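Local coordinates for odorant-binding protein 2a (Homo sapiens, PDB 4RUN) that binds and carries small hydrophobic volatile molecules, with higher affinity for aldehydes and large fatty acids, as a secreted monomeric lipocalin, at residues A[11-22]-A[108-119]; A[78-86]-A[96-104]. The protein carries 2 engineered substitutions. All blocks are in the same frame, centred on the assembly; numbering follows the deposited sequence.

Interaction 1. Residues A[11-22]-A[108-119]. Engineered in segment 108-119: Asn112 (natural residue Lys).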
loop_
_atom_site.group_PDB
_atom_site.type_symbol
_atom_site.label_atom_id
_atom_site.label_comp_id
_atom_site.label_asym_id
_atom_site.label_seq_id
_atom_site.Cartn_x
_atom_site.Cartn_y
_atom_site.Cartn_z
ATOM N N THR A 11 2.665 -13.624 -0.663
ATOM C CA THR A 11 1.564 -13.969 -1.574
ATOM C C THR A 11 0.259 -14.224 -0.825
ATOM O O THR A 11 0.270 -14.446 0.370
ATOM C CB THR A 11 1.897 -15.217 -2.420
ATOM O OG1 THR A 11 2.060 -16.351 -1.565
ATOM C CG2 THR A 11 3.176 -15.009 -3.227
ATOM N N GLY A 12 -0.862 -14.207 -1.543
ATOM C CA GLY A 12 -2.192 -14.383 -0.948
ATOM C C GLY A 12 -2.947 -13.067 -0.799
ATOM O O GLY A 12 -2.647 -12.082 -1.475
ATOM N N THR A 13 -3.935 -13.056 0.089
ATOM C CA THR A 13 -4.771 -11.878 0.299
ATOM C C THR A 13 -4.185 -10.974 1.394
ATOM O O THR A 13 -3.724 -11.458 2.425
ATOM C CB THR A 13 -6.220 -12.278 0.655
ATOM O OG1 THR A 13 -6.804 -12.970 -0.446
ATOM C CG2 THR A 13 -7.079 -11.052 0.976
ATOM N N TRP A 14 -4.180 -9.666 1.125
ATOM C CA TRP A 14 -3.846 -8.642 2.110
ATOM C C TRP A 14 -4.943 -7.592 2.144
ATOM O O TRP A 14 -5.652 -7.378 1.173
ATOM C CB TRP A 14 -2.549 -7.934 1.764
ATOM C CG TRP A 14 -1.333 -8.753 1.852
ATOM C CD1 TRP A 14 -0.812 -9.547 0.883
ATOM C CD2 TRP A 14 -0.433 -8.821 2.952
ATOM N NE1 TRP A 14 0.355 -10.116 1.310
ATOM C CE2 TRP A 14 0.612 -9.690 2.581
ATOM C CE3 TRP A 14 -0.408 -8.241 4.220
ATOM C CZ2 TRP A 14 1.672 -9.995 3.433
ATOM C CZ3 TRP A 14 0.645 -8.547 5.066
ATOM C CH2 TRP A 14 1.670 -9.415 4.666
ATOM N N TYR A 15 -5.056 -6.930 3.280
ATOM C CA TYR A 15 -6.056 -5.921 3.480
ATOM C C TYR A 15 -5.354 -4.617 3.814
ATOM O O TYR A 15 -4.476 -4.587 4.684
ATOM C CB TYR A 15 -6.985 -6.319 4.623
ATOM C CG TYR A 15 -7.832 -7.522 4.319
ATOM C CD1 TYR A 15 -9.059 -7.379 3.677
ATOM C CD2 TYR A 15 -7.408 -8.810 4.657
ATOM C CE1 TYR A 15 -9.841 -8.480 3.377
ATOM C CE2 TYR A 15 -8.186 -9.922 4.368
ATOM C CZ TYR A 15 -9.403 -9.750 3.725
ATOM O OH TYR A 15 -10.194 -10.836 3.414
ATOM N N VAL A 16 -5.748 -3.549 3.119
ATOM C CA VAL A 16 -5.216 -2.209 3.342
ATOM C C VAL A 16 -6.066 -1.505 4.390
ATOM O O VAL A 16 -7.232 -1.205 4.150
ATOM C CB VAL A 16 -5.254 -1.385 2.053
ATOM C CG1 VAL A 16 -4.696 -0.001 2.314
ATOM C CG2 VAL A 16 -4.507 -2.093 0.917
ATOM N N LYS A 17 -5.479 -1.232 5.547
ATOM C CA LYS A 17 -6.233 -0.757 6.711
ATOM C C LYS A 17 -6.076 0.733 6.939
ATOM O O LYS A 17 -6.947 1.383 7.497
ATOM C CB LYS A 17 -5.760 -1.511 7.945
ATOM C CG LYS A 17 -5.823 -3.022 7.793
ATOM C CD LYS A 17 -5.207 -3.718 8.982
ATOM C CE LYS A 17 -5.598 -5.176 8.983
ATOM N NZ LYS A 17 -4.972 -5.948 10.087
ATOM N N ALA A 18 -4.951 1.280 6.514
ATOM C CA ALA A 18 -4.738 2.706 6.619
ATOM C C ALA A 18 -3.782 3.103 5.543
ATOM O O ALA A 18 -3.074 2.259 4.998
ATOM C CB ALA A 18 -4.175 3.068 7.976
ATOM N N MET A 19 -3.765 4.395 5.248
ATOM C CA MET A 19 -3.022 4.932 4.131
ATOM C C MET A 19 -2.477 6.319 4.506
ATOM O O MET A 19 -3.112 7.039 5.273
ATOM C CB MET A 19 -3.975 4.964 2.960
ATOM C CG MET A 19 -3.373 5.329 1.631
ATOM S SD MET A 19 -4.343 4.600 0.281
ATOM C CE MET A 19 -3.299 5.205 -1.058
ATOM N N VAL A 20 -1.299 6.674 3.994
ATOM C CA VAL A 20 -0.666 7.991 4.237
ATOM C C VAL A 20 0.069 8.358 2.978
ATOM O O VAL A 20 0.593 7.486 2.269
ATOM C CB VAL A 20 0.299 8.020 5.459
ATOM C CG1 VAL A 20 1.635 7.361 5.160
ATOM C CG2 VAL A 20 0.538 9.438 5.959
ATOM N N VAL A 21 0.103 9.660 2.721
ATOM C CA VAL A 21 0.597 10.220 1.478
ATOM C C VAL A 21 1.387 11.494 1.768
ATOM O O VAL A 21 1.094 12.178 2.737
ATOM C CB VAL A 21 -0.581 10.599 0.577
ATOM C CG1 VAL A 21 -1.158 9.360 -0.097
ATOM C CG2 VAL A 21 -1.658 11.365 1.362
ATOM N N ASP A 22 2.372 11.836 0.941
ATOM C CA ASP A 22 3.080 13.092 1.157
ATOM C C ASP A 22 2.148 14.273 0.935
ATOM O O ASP A 22 1.070 14.138 0.353
ATOM C CB ASP A 22 4.375 13.178 0.329
ATOM C CG ASP A 22 4.150 13.096 -1.160
ATOM O OD1 ASP A 22 3.233 13.758 -1.685
ATOM O OD2 ASP A 22 4.948 12.406 -1.835
ATOM N N ARG A 108 7.145 10.814 -5.223
ATOM C CA ARG A 108 5.969 10.625 -4.380
ATOM C C ARG A 108 6.201 9.524 -3.359
ATOM O O ARG A 108 6.512 8.394 -3.746
ATOM C CB ARG A 108 4.748 10.276 -5.243
ATOM C CG ARG A 108 3.451 10.115 -4.458
ATOM C CD ARG A 108 2.251 10.069 -5.396
ATOM N NE ARG A 108 1.781 11.410 -5.766
ATOM C CZ ARG A 108 0.974 11.677 -6.792
ATOM N NH1 ARG A 108 0.532 10.704 -7.587
ATOM N NH2 ARG A 108 0.616 12.937 -7.040
ATOM N N TYR A 109 6.038 9.860 -2.070
ATOM C CA TYR A 109 6.033 8.868 -0.982
ATOM C C TYR A 109 4.614 8.500 -0.608
ATOM O O TYR A 109 3.712 9.330 -0.652
ATOM C CB TYR A 109 6.706 9.375 0.302
ATOM C CG TYR A 109 8.138 9.834 0.192
ATOM C CD1 TYR A 109 9.036 9.208 -0.657
ATOM C CD2 TYR A 109 8.611 10.865 1.005
ATOM C CE1 TYR A 109 10.355 9.627 -0.723
ATOM C CE2 TYR A 109 9.927 11.285 0.943
ATOM C CZ TYR A 109 10.796 10.665 0.076
ATOM O OH TYR A 109 12.100 11.086 -0.001
ATOM N N MET A 110 4.433 7.254 -0.192
ATOM C CA MET A 110 3.114 6.756 0.146
ATOM C C MET A 110 3.270 5.516 1.019
ATOM O O MET A 110 4.092 4.643 0.740
ATOM C CB MET A 110 2.350 6.437 -1.138
ATOM C CG MET A 110 0.894 6.068 -0.928
ATOM S SD MET A 110 0.072 5.533 -2.448
ATOM C CE MET A 110 1.003 6.395 -3.721
ATOM N N GLY A 111 2.481 5.445 2.080
ATOM C CA GLY A 111 2.565 4.346 3.022
ATOM C C GLY A 111 1.219 3.687 3.208
ATOM O O GLY A 111 0.199 4.352 3.218
ATOM N N ASN A 112 1.212 2.370 3.350
ATOM C CA ASN A 112 -0.024 1.650 3.567
ATOM C C ASN A 112 0.147 0.625 4.662
ATOM O O ASN A 112 1.112 -0.140 4.667
ATOM C CB ASN A 112 -0.475 0.979 2.276
ATOM C CG ASN A 112 -0.618 1.963 1.137
ATOM O OD1 ASN A 112 -1.541 2.764 1.118
ATOM N ND2 ASN A 112 0.314 1.933 0.206
ATOM N N LEU A 113 -0.780 0.641 5.607
ATOM C CA LEU A 113 -0.835 -0.356 6.645
ATOM C C LEU A 113 -1.560 -1.547 6.071
ATOM O O LEU A 113 -2.715 -1.435 5.658
ATOM C CB LEU A 113 -1.583 0.187 7.859
ATOM C CG LEU A 113 -1.701 -0.772 9.040
ATOM C CD1 LEU A 113 -0.327 -1.106 9.584
ATOM C CD2 LEU A 113 -2.564 -0.164 10.123
ATOM N N VAL A 114 -0.902 -2.696 6.076
ATOM C CA VAL A 114 -1.459 -3.894 5.467
ATOM C C VAL A 114 -1.368 -5.107 6.392
ATOM O O VAL A 114 -0.424 -5.242 7.169
ATOM C CB VAL A 114 -0.762 -4.198 4.124
ATOM C CG1 VAL A 114 -1.066 -3.091 3.141
ATOM C CG2 VAL A 114 0.754 -4.330 4.288
ATOM N N GLY A 115 -2.365 -5.987 6.313
ATOM C CA GLY A 115 -2.367 -7.195 7.120
ATOM C C GLY A 115 -3.186 -8.311 6.524
ATOM O O GLY A 115 -3.977 -8.110 5.609
ATOM N N ARG A 116 -2.979 -9.504 7.045
ATOM C CA ARG A 116 -3.705 -10.667 6.579
ATOM C C ARG A 116 -5.134 -10.635 7.075
ATOM O O ARG A 116 -6.075 -11.051 6.388
ATOM C CB ARG A 116 -3.018 -11.913 7.100
ATOM C CG ARG A 116 -1.626 -12.083 6.537
ATOM C CD ARG A 116 -1.711 -12.474 5.087
ATOM N NE ARG A 116 -0.438 -12.964 4.593
ATOM C CZ ARG A 116 -0.235 -13.333 3.337
ATOM N NH1 ARG A 116 0.958 -13.768 2.964
ATOM N NH2 ARG A 116 -1.231 -13.263 2.457
ATOM N N ASN A 117 -5.277 -10.133 8.288
ATOM C CA ASN A 117 -6.538 -10.094 8.959
ATOM C C ASN A 117 -7.146 -8.765 8.610
ATOM O O ASN A 117 -6.458 -7.764 8.684
ATOM C CB ASN A 117 -6.299 -10.181 10.464
ATOM C CG ASN A 117 -7.462 -10.779 11.195
ATOM O OD1 ASN A 117 -7.853 -11.911 10.920
ATOM N ND2 ASN A 117 -8.041 -10.019 12.113
ATOM N N PRO A 118 -8.432 -8.743 8.235
ATOM C CA PRO A 118 -9.058 -7.492 7.790
ATOM C C PRO A 118 -9.380 -6.539 8.932
ATOM O O PRO A 118 -9.608 -5.344 8.694
ATOM C CB PRO A 118 -10.353 -7.969 7.138
ATOM C CG PRO A 118 -10.700 -9.218 7.891
ATOM C CD PRO A 118 -9.401 -9.853 8.297
ATOM N N ASN A 119 -9.395 -7.053 10.157
ATOM C CA ASN A 119 -9.679 -6.225 11.309
ATOM C C ASN A 119 -8.486 -5.402 11.701
ATOM O O ASN A 119 -7.348 -5.793 11.464
ATOM C CB ASN A 119 -10.075 -7.098 12.459
ATOM C CG ASN A 119 -11.164 -8.054 12.064
ATOM O OD1 ASN A 119 -11.010 -9.269 12.173
ATOM N ND2 ASN A 119 -12.237 -7.517 11.513
HETATM O O HOH W 1 2.814 13.239 -4.206
#

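Interaction 2. Residues A[78-86]-A[96-104]. Engineered in segment 96-104: Ser99 (natural residue Cys). With FLC (citrate anion), chain C.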
loop_
_atom_site.group_PDB
_atom_site.type_symbol
_atom_site.label_atom_id
_atom_site.label_comp_id
_atom_site.label_asym_id
_atom_site.label_seq_id
_atom_site.Cartn_x
_atom_site.Cartn_y
_atom_site.Cartn_z
ATOM N N TYR A 78 6.918 -0.881 -12.564
ATOM C CA TYR A 78 6.907 0.032 -13.695
ATOM C C TYR A 78 8.337 0.369 -14.130
ATOM O O TYR A 78 8.714 1.538 -14.196
ATOM C CB TYR A 78 6.133 1.309 -13.349
ATOM C CG TYR A 78 4.779 1.095 -12.682
ATOM C CD1 TYR A 78 3.682 0.642 -13.401
ATOM C CD2 TYR A 78 4.592 1.390 -11.337
ATOM C CE1 TYR A 78 2.442 0.470 -12.792
ATOM C CE2 TYR A 78 3.359 1.226 -10.721
ATOM C CZ TYR A 78 2.288 0.763 -11.450
ATOM O OH TYR A 78 1.064 0.601 -10.831
ATOM N N GLY A 79 9.128 -0.663 -14.407
ATOM C CA GLY A 79 10.494 -0.499 -14.888
ATOM C C GLY A 79 11.463 0.133 -13.904
ATOM O O GLY A 79 12.507 0.634 -14.311
ATOM N N GLY A 80 11.140 0.113 -12.612
ATOM C CA GLY A 80 11.970 0.776 -11.599
ATOM C C GLY A 80 11.612 2.234 -11.353
ATOM O O GLY A 80 12.318 2.943 -10.638
ATOM N N ARG A 81 10.526 2.692 -11.964
ATOM C CA ARG A 81 9.962 4.009 -11.675
ATOM C C ARG A 81 9.560 4.091 -10.190
ATOM O O ARG A 81 9.795 5.104 -9.521
ATOM C CB ARG A 81 8.740 4.236 -12.568
ATOM C CG ARG A 81 8.211 5.660 -12.625
ATOM C CD ARG A 81 6.851 5.700 -13.294
ATOM N NE ARG A 81 5.819 5.423 -12.297
ATOM C CZ ARG A 81 4.646 4.840 -12.525
ATOM N NH1 ARG A 81 4.294 4.447 -13.739
ATOM N NH2 ARG A 81 3.803 4.655 -11.505
ATOM N N LYS A 82 8.983 2.997 -9.693
ATOM C CA LYS A 82 8.479 2.894 -8.332
ATOM C C LYS A 82 9.248 1.824 -7.543
ATOM O O LYS A 82 9.479 0.717 -8.052
ATOM C CB LYS A 82 7.001 2.536 -8.405
ATOM C CG LYS A 82 6.258 2.528 -7.078
ATOM C CD LYS A 82 4.753 2.489 -7.316
ATOM C CE LYS A 82 3.963 2.522 -6.021
ATOM N NZ LYS A 82 2.490 2.602 -6.260
ATOM N N LEU A 83 9.671 2.161 -6.320
ATOM C CA LEU A 83 10.274 1.179 -5.414
ATOM C C LEU A 83 9.330 0.935 -4.259
ATOM O O LEU A 83 8.669 1.860 -3.790
ATOM C CB LEU A 83 11.624 1.658 -4.888
ATOM C CG LEU A 83 12.726 1.708 -5.948
ATOM C CD1 LEU A 83 13.910 2.540 -5.477
ATOM C CD2 LEU A 83 13.159 0.302 -6.310
ATOM N N ILE A 84 9.289 -0.317 -3.812
ATOM C CA ILE A 84 8.283 -0.810 -2.880
ATOM C C ILE A 84 8.939 -1.663 -1.790
ATOM O O ILE A 84 9.562 -2.682 -2.087
ATOM C CB ILE A 84 7.254 -1.685 -3.623
ATOM C CG1 ILE A 84 6.433 -0.850 -4.605
ATOM C CG2 ILE A 84 6.307 -2.369 -2.646
ATOM C CD1 ILE A 84 5.845 -1.676 -5.733
ATOM N N TYR A 85 8.755 -1.252 -0.536
ATOM C CA TYR A 85 9.331 -1.925 0.630
ATOM C C TYR A 85 8.207 -2.495 1.467
ATOM O O TYR A 85 7.198 -1.825 1.681
ATOM C CB TYR A 85 10.122 -0.941 1.494
ATOM C CG TYR A 85 11.155 -0.160 0.720
ATOM C CD1 TYR A 85 10.777 0.826 -0.187
ATOM C CD2 TYR A 85 12.501 -0.413 0.876
ATOM C CE1 TYR A 85 11.711 1.537 -0.909
ATOM C CE2 TYR A 85 13.448 0.301 0.154
ATOM C CZ TYR A 85 13.041 1.280 -0.739
ATOM O OH TYR A 85 13.965 2.001 -1.470
ATOM N N LEU A 86 8.370 -3.734 1.914
ATOM C CA LEU A 86 7.448 -4.337 2.861
ATOM C C LEU A 86 8.233 -4.513 4.136
ATOM O O LEU A 86 9.285 -5.143 4.131
ATOM C CB LEU A 86 6.900 -5.678 2.348
ATOM C CG LEU A 86 5.601 -6.181 3.007
ATOM C CD1 LEU A 86 4.469 -5.173 2.842
ATOM C CD2 LEU A 86 5.162 -7.539 2.464
ATOM N N VAL A 96 4.017 -2.716 6.973
ATOM C CA VAL A 96 3.904 -1.442 6.271
ATOM C C VAL A 96 4.399 -1.584 4.842
ATOM O O VAL A 96 5.438 -2.181 4.595
ATOM C CB VAL A 96 4.704 -0.345 6.965
ATOM C CG1 VAL A 96 4.705 0.928 6.134
ATOM C CG2 VAL A 96 4.111 -0.090 8.335
ATOM N N PHE A 97 3.622 -1.041 3.911
ATOM C CA PHE A 97 3.940 -1.065 2.499
ATOM C C PHE A 97 4.290 0.365 2.145
ATOM O O PHE A 97 3.425 1.227 2.059
ATOM C CB PHE A 97 2.718 -1.560 1.741
ATOM C CG PHE A 97 2.852 -1.555 0.257
ATOM C CD1 PHE A 97 2.587 -0.394 -0.480
ATOM C CD2 PHE A 97 3.155 -2.725 -0.419
ATOM C CE1 PHE A 97 2.669 -0.402 -1.860
ATOM C CE2 PHE A 97 3.233 -2.738 -1.798
ATOM C CZ PHE A 97 2.989 -1.574 -2.520
ATOM N N TYR A 98 5.576 0.613 1.977
ATOM C CA TYR A 98 6.104 1.949 1.752
ATOM C C TYR A 98 6.519 2.015 0.296
ATOM O O TYR A 98 7.162 1.086 -0.188
ATOM C CB TYR A 98 7.301 2.163 2.689
ATOM C CG TYR A 98 7.899 3.547 2.676
ATOM C CD1 TYR A 98 7.120 4.671 2.947
ATOM C CD2 TYR A 98 9.268 3.738 2.422
ATOM C CE1 TYR A 98 7.677 5.950 2.941
ATOM C CE2 TYR A 98 9.838 5.013 2.417
ATOM C CZ TYR A 98 9.040 6.120 2.677
ATOM O OH TYR A 98 9.605 7.380 2.679
ATOM N N SER A 99 6.113 3.060 -0.423
ATOM C CA SER A 99 6.487 3.190 -1.827
ATOM C C SER A 99 7.113 4.551 -2.115
ATOM O O SER A 99 6.690 5.579 -1.581
ATOM C CB SER A 99 5.278 2.951 -2.745
ATOM O OG SER A 99 4.508 4.131 -2.951
ATOM N N LYS A 100 8.130 4.536 -2.966
ATOM C CA LYS A 100 8.766 5.749 -3.469
ATOM C C LYS A 100 8.631 5.721 -5.000
ATOM O O LYS A 100 9.120 4.788 -5.651
ATOM C CB LYS A 100 10.240 5.783 -3.050
ATOM C CG LYS A 100 10.482 5.760 -1.543
ATOM C CD LYS A 100 11.970 5.820 -1.208
ATOM C CE LYS A 100 12.495 7.244 -1.269
ATOM N NZ LYS A 100 13.979 7.378 -1.310
ATOM N N ASP A 101 7.937 6.715 -5.563
ATOM C CA ASP A 101 7.597 6.729 -6.996
ATOM C C ASP A 101 8.223 7.930 -7.721
ATOM O O ASP A 101 7.872 9.086 -7.470
ATOM C CB ASP A 101 6.064 6.743 -7.114
ATOM C CG ASP A 101 5.528 6.221 -8.456
ATOM O OD1 ASP A 101 6.297 5.823 -9.352
ATOM O OD2 ASP A 101 4.285 6.230 -8.607
ATOM N N GLN A 102 9.165 7.648 -8.621
ATOM C CA GLN A 102 9.793 8.698 -9.430
ATOM C C GLN A 102 8.829 9.119 -10.545
ATOM O O GLN A 102 8.921 8.657 -11.678
ATOM C CB GLN A 102 11.116 8.222 -10.019
ATOM C CG GLN A 102 12.011 7.481 -9.051
ATOM C CD GLN A 102 13.242 6.913 -9.725
ATOM O OE1 GLN A 102 13.293 6.775 -10.951
ATOM N NE2 GLN A 102 14.253 6.583 -8.926
ATOM N N ARG A 103 7.897 10.003 -10.215
ATOM C CA ARG A 103 6.788 10.335 -11.116
ATOM C C ARG A 103 7.169 11.547 -11.932
ATOM O O ARG A 103 7.891 12.402 -11.447
ATOM C CB ARG A 103 5.514 10.574 -10.301
ATOM C CG ARG A 103 4.828 9.279 -9.926
ATOM C CD ARG A 103 3.744 9.509 -8.866
ATOM N NE ARG A 103 2.462 9.784 -9.494
ATOM C CZ ARG A 103 1.742 8.879 -10.158
ATOM N NH1 ARG A 103 2.187 7.634 -10.305
ATOM N NH2 ARG A 103 0.585 9.232 -10.695
ATOM N N ARG A 104 6.727 11.601 -13.183
ATOM C CA ARG A 104 6.881 12.792 -14.018
ATOM C C ARG A 104 6.762 14.080 -13.205
ATOM O O ARG A 104 7.523 15.029 -13.407
ATOM C CB ARG A 104 5.787 12.804 -15.090
ATOM C CG ARG A 104 5.862 13.938 -16.125
ATOM C CD ARG A 104 7.217 14.015 -16.837
ATOM N NE ARG A 104 7.672 12.693 -17.272
ATOM C CZ ARG A 104 8.891 12.398 -17.712
ATOM N NH1 ARG A 104 9.839 13.332 -17.801
ATOM N NH2 ARG A 104 9.163 11.148 -18.082
HETATM C CAC FLC C . -0.464 3.239 -8.154
HETATM C CA FLC C . -0.595 4.491 -7.295
HETATM C CB FLC C . -1.055 5.735 -8.061
HETATM C CBC FLC C . -0.982 6.943 -7.137
HETATM C CG FLC C . -0.135 6.050 -9.244
HETATM C CGC FLC C . -0.545 5.565 -10.630
HETATM O OA1 FLC C . 0.669 2.747 -8.378
HETATM O OA2 FLC C . -1.507 2.723 -8.608
HETATM O OB1 FLC C . 0.145 7.414 -6.833
HETATM O OB2 FLC C . -2.043 7.461 -6.717
HETATM O OG1 FLC C . -1.208 6.339 -11.376
HETATM O OG2 FLC C . -0.149 4.429 -10.997
HETATM O OHB FLC C . -2.409 5.576 -8.515
#

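Interaction 1. Residues A[11-22]-A[108-119]
Trp14 and Arg116 meet because Trp14 sets CG anti to its carbonyl carbon (chi1 -67°) while the Arg116 chain bends at chi2 (-72°) and folds back over the indole. The guanidinium lies flat on one face of the ring, the planes 18° apart and the centres 4.2 Å apart, while Trp14 NE1 is hydrogen-bonded to Ile10 O. Arg116 CD sits over the six-membered ring as a CH-pi contact. NH1 and NH2 of Arg116 both grip Thr11 O, each at 2.8 Å and from the same face of its plane. Arg116 NH2 also donates to Thr13 O at 3.1 Å. Gly12 and Trp14 fit the lipocalin Gly-x-Trp motif, and an arginine packed on this tryptophan is, as in many lipocalins, found near the closed end of the barrel. Tyr15 takes Pro118 CB over the centre of its ring, 3.6 Å from the centroid. Lys17 runs out extended, and its NZ donates to Asn119 O at 2.8 Å; Asp94 gives this amine a salt bridge. The strands are antiparallel, with a beta bulge between Val16 and Ala18. Asn112, an engineered residue, lies alongside Met19. At the far end Asp22 OD2 accepts from Tyr109 N at 2.8 Å. Strand 33-41 flanks 12-21, strand 95-103 flanks 106-115, and helix 122-134 packs on the side of Ala18, Val20 and Leu113.

Interaction 2. Residues A[78-86]-A[96-104]
Arg81 and Asp101 cross with their guanidinium and carboxylate planes nearly coplanar, 29° apart. Arg81 NE gives a straight salt-bridge bond of 3.0 Å to the syn lone pair of Asp101 OD1, and NH2 adds weak bonds to both oxygens. The Arg81 chain bends at chi3 (85°), which turns NE toward the acid. Asp101 OD2 also takes Arg103 NH1 at 3.0 Å, from above the carboxylate plane, which completes an Arg81-Asp101-Arg103 salt-bridge network. The acid thus sits between two arginines and is likely to offset their like charges. An alanine in place of Arg81 would probably cost Asp101 the NE bond and leave its carboxylate freer to turn about the Arg103 bond. Lys82 extends past Asp101, and its NZ reaches OA1 of a citrate, probably from the crystallisation liquor, at 2.8 Å. Tyr78 OH hydrogen-bonds to citrate OA1 at 3.3 Å. Further along, Ile84 CG2 meets the CE2 and CZ side of the Phe97 ring. The Tyr85 and Tyr98 side chains run alongside each other in the same direction, with CD1 of Tyr85 4.2 Å from CD2 of Tyr98. Strands 82-88 and 95-103 form an antiparallel beta hairpin. Strand 74-77 borders 82-88, strand 106-115 borders 95-103, and helix 122-134 touches Val96.

Overall arrangement
Both interactions belong to one curled sheet, the lipocalin barrel. Their centres lie about 14 Å apart. Along the chain interaction 2 is nested inside the loop that interaction 1 closes. Interaction 2 is a local hairpin, whereas interaction 1 brings the first strand, 12-21, back against the late strand 106-115. Strands 95-103 and 106-115 follow each other and are neighbours, so the two contacts join edge to edge. Probable backbone hydrogen bonds link Asn112 O to Phe97 N and Met110 O to Ser99 N, each at 2.8 Å. The run 82-88, 95-103, 106-115, 12-21 thus forms a continuous part of the wall that, as in other lipocalins, surrounds the ligand cavity.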